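Local coordinates for protein hypoxanthine phosphoribosyltransferase (Leishmania donovani, PDB 7CMJ) that converts hypoxanthine and guanine to IMP and GMP in purine salvage, transferring the phosphoribosyl group of 5-phosphoribosyl pyrophosphate to the base, at residues G104-L109 / A131-Y136. Numbering follows the deposited sequence.
Sequences GQVRML and AITLQY
Gly104 lies against the first turn of helix 131-142, its CA 4.1 Å from Thr133 CA, and the chain then passes the Tyr136 ring on the way to strand 107-110. At positive phi and with no side chain, Gly104 lies with its backbone directly against Ile132 and Thr133. Ile132 CD1 packs on Gly104 CA at 3.8 Å, while Gly104 O receives a CA-H...O contact from Thr133 CA at 3.3 Å. Tyr136 contributes the largest share of the helix side. Its CG is anti to the backbone N (chi1 170°), which carries the ring alongside Gln105 and Val106, and Gln105 CA sits 3.6 Å from the ring centroid, 14° off the normal, a CH-pi contact over the face. Val106 CG2 meets Tyr136 CD1 obliquely at 3.6 Å, and Met108 CE approaches Tyr136 CE1 more loosely, at 4.4 Å. The polar ends look elsewhere: Thr133 OG1 bonds to Ser130 O, Gln105 NE2 to Ser103 OG, and Tyr136 OH to Lys144 NZ of a second subunit. Apolar packing and CH contacts thus join the segment leading into strand 107-110 to the helix whose first turn probably forms part of the GMP-binding site, and the same tyrosine carries the contact into the subunit interface.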
loop_
_atom_site.group_PDB
_atom_site.type_symbol
_atom_site.label_atom_id
_atom_site.label_comp_id
_atom_site.label_asym_id
_atom_site.label_seq_id
_atom_site.Cartn_x
_atom_site.Cartn_y
_atom_site.Cartn_z
ATOM N N GLY A 104 -0.597 -17.516 -10.045
ATOM C CA GLY A 104 -1.660 -16.923 -9.262
ATOM C C GLY A 104 -1.241 -15.733 -8.441
ATOM O O GLY A 104 -1.918 -15.393 -7.461
ATOM N N GLN A 105 -0.137 -15.082 -8.806
ATOM C CA GLN A 105 0.341 -13.977 -7.991
ATOM C C GLN A 105 -0.636 -12.812 -8.060
ATOM O O GLN A 105 -1.367 -12.628 -9.041
ATOM C CB GLN A 105 1.739 -13.538 -8.417
ATOM C CG GLN A 105 1.839 -13.096 -9.865
ATOM C CD GLN A 105 3.273 -12.912 -10.303
ATOM O OE1 GLN A 105 3.821 -11.817 -10.250
ATOM N NE2 GLN A 105 3.898 -13.994 -10.702
ATOM N N VAL A 106 -0.674 -12.053 -6.970
ATOM C CA VAL A 106 -1.486 -10.856 -6.862
ATOM C C VAL A 106 -0.638 -9.766 -6.234
ATOM O O VAL A 106 0.308 -10.031 -5.478
ATOM C CB VAL A 106 -2.765 -11.090 -6.028
ATOM C CG1 VAL A 106 -3.770 -11.867 -6.837
ATOM C CG2 VAL A 106 -2.421 -11.835 -4.742
ATOM N N ARG A 107 -0.996 -8.526 -6.548
ATOM C CA ARG A 107 -0.281 -7.380 -6.012
ATOM C C ARG A 107 -0.793 -7.089 -4.606
ATOM O O ARG A 107 -1.934 -6.659 -4.424
ATOM C CB ARG A 107 -0.441 -6.183 -6.943
ATOM C CG ARG A 107 0.250 -4.936 -6.460
ATOM C CD ARG A 107 -0.045 -3.774 -7.372
ATOM N NE ARG A 107 1.012 -2.763 -7.326
ATOM C CZ ARG A 107 1.096 -1.738 -8.166
ATOM N NH1 ARG A 107 0.178 -1.595 -9.111
ATOM N NH2 ARG A 107 2.089 -0.858 -8.061
ATOM N N MET A 108 0.059 -7.328 -3.616
ATOM C CA MET A 108 -0.235 -6.929 -2.249
ATOM C C MET A 108 -0.399 -5.418 -2.164
ATOM O O MET A 108 0.534 -4.668 -2.466
ATOM C CB MET A 108 0.883 -7.385 -1.323
ATOM C CG MET A 108 0.381 -7.745 0.054
ATOM S SD MET A 108 -1.016 -8.922 0.057
ATOM C CE MET A 108 -0.421 -10.346 -0.896
ATOM N N LEU A 109 -1.588 -4.973 -1.751
ATOM C CA LEU A 109 -1.821 -3.571 -1.428
ATOM C C LEU A 109 -1.789 -3.306 0.064
ATOM O O LEU A 109 -1.572 -2.155 0.478
ATOM C CB LEU A 109 -3.168 -3.089 -1.984
ATOM C CG LEU A 109 -3.480 -3.447 -3.430
ATOM C CD1 LEU A 109 -4.790 -2.804 -3.844
ATOM C CD2 LEU A 109 -2.348 -3.016 -4.351
ATOM N N ALA A 131 -7.596 -21.636 -6.929
ATOM C CA ALA A 131 -6.666 -22.390 -6.107
ATOM C C ALA A 131 -5.251 -21.833 -6.229
ATOM O O ALA A 131 -4.534 -21.732 -5.228
ATOM C CB ALA A 131 -6.715 -23.865 -6.484
ATOM N N ILE A 132 -4.840 -21.435 -7.439
ATOM C CA ILE A 132 -3.485 -20.902 -7.605
ATOM C C ILE A 132 -3.299 -19.626 -6.789
ATOM O O ILE A 132 -2.260 -19.440 -6.140
ATOM C CB ILE A 132 -3.134 -20.661 -9.090
ATOM C CG1 ILE A 132 -4.302 -20.039 -9.856
ATOM C CG2 ILE A 132 -2.644 -21.929 -9.737
ATOM C CD1 ILE A 132 -3.878 -19.330 -11.132
ATOM N N THR A 133 -4.281 -18.723 -6.809
ATOM C CA THR A 133 -4.075 -17.509 -6.036
ATOM C C THR A 133 -4.062 -17.812 -4.548
ATOM O O THR A 133 -3.316 -17.177 -3.794
ATOM C CB THR A 133 -5.133 -16.462 -6.349
ATOM O OG1 THR A 133 -6.415 -17.035 -6.109
ATOM C CG2 THR A 133 -5.046 -16.030 -7.798
ATOM N N LEU A 134 -4.870 -18.776 -4.106
ATOM C CA LEU A 134 -4.786 -19.192 -2.712
ATOM C C LEU A 134 -3.399 -19.742 -2.418
ATOM O O LEU A 134 -2.783 -19.388 -1.404
ATOM C CB LEU A 134 -5.859 -20.225 -2.386
ATOM C CG LEU A 134 -5.945 -20.735 -0.935
ATOM C CD1 LEU A 134 -5.789 -19.620 0.114
ATOM C CD2 LEU A 134 -7.225 -21.533 -0.719
ATOM N N GLN A 135 -2.878 -20.586 -3.317
ATOM C CA GLN A 135 -1.508 -21.069 -3.173
ATOM C C GLN A 135 -0.514 -19.916 -3.080
ATOM O O GLN A 135 0.416 -19.962 -2.266
ATOM C CB GLN A 135 -1.142 -21.987 -4.333
ATOM C CG GLN A 135 -1.647 -23.381 -4.154
ATOM C CD GLN A 135 -1.006 -24.338 -5.105
ATOM O OE1 GLN A 135 -1.656 -24.848 -6.011
ATOM N NE2 GLN A 135 0.285 -24.584 -4.918
ATOM N N TYR A 136 -0.689 -18.869 -3.896
ATOM C CA TYR A 136 0.236 -17.739 -3.839
ATOM C C TYR A 136 0.166 -17.038 -2.488
ATOM O O TYR A 136 1.199 -16.751 -1.868
ATOM C CB TYR A 136 -0.042 -16.741 -4.967
ATOM C CG TYR A 136 0.746 -15.465 -4.771
ATOM C CD1 TYR A 136 0.138 -14.311 -4.256
ATOM C CD2 TYR A 136 2.122 -15.430 -5.054
ATOM C CE1 TYR A 136 0.872 -13.165 -4.050
ATOM C CE2 TYR A 136 2.869 -14.276 -4.856
ATOM C CZ TYR A 136 2.241 -13.150 -4.353
ATOM O OH TYR A 136 2.975 -12.007 -4.152
#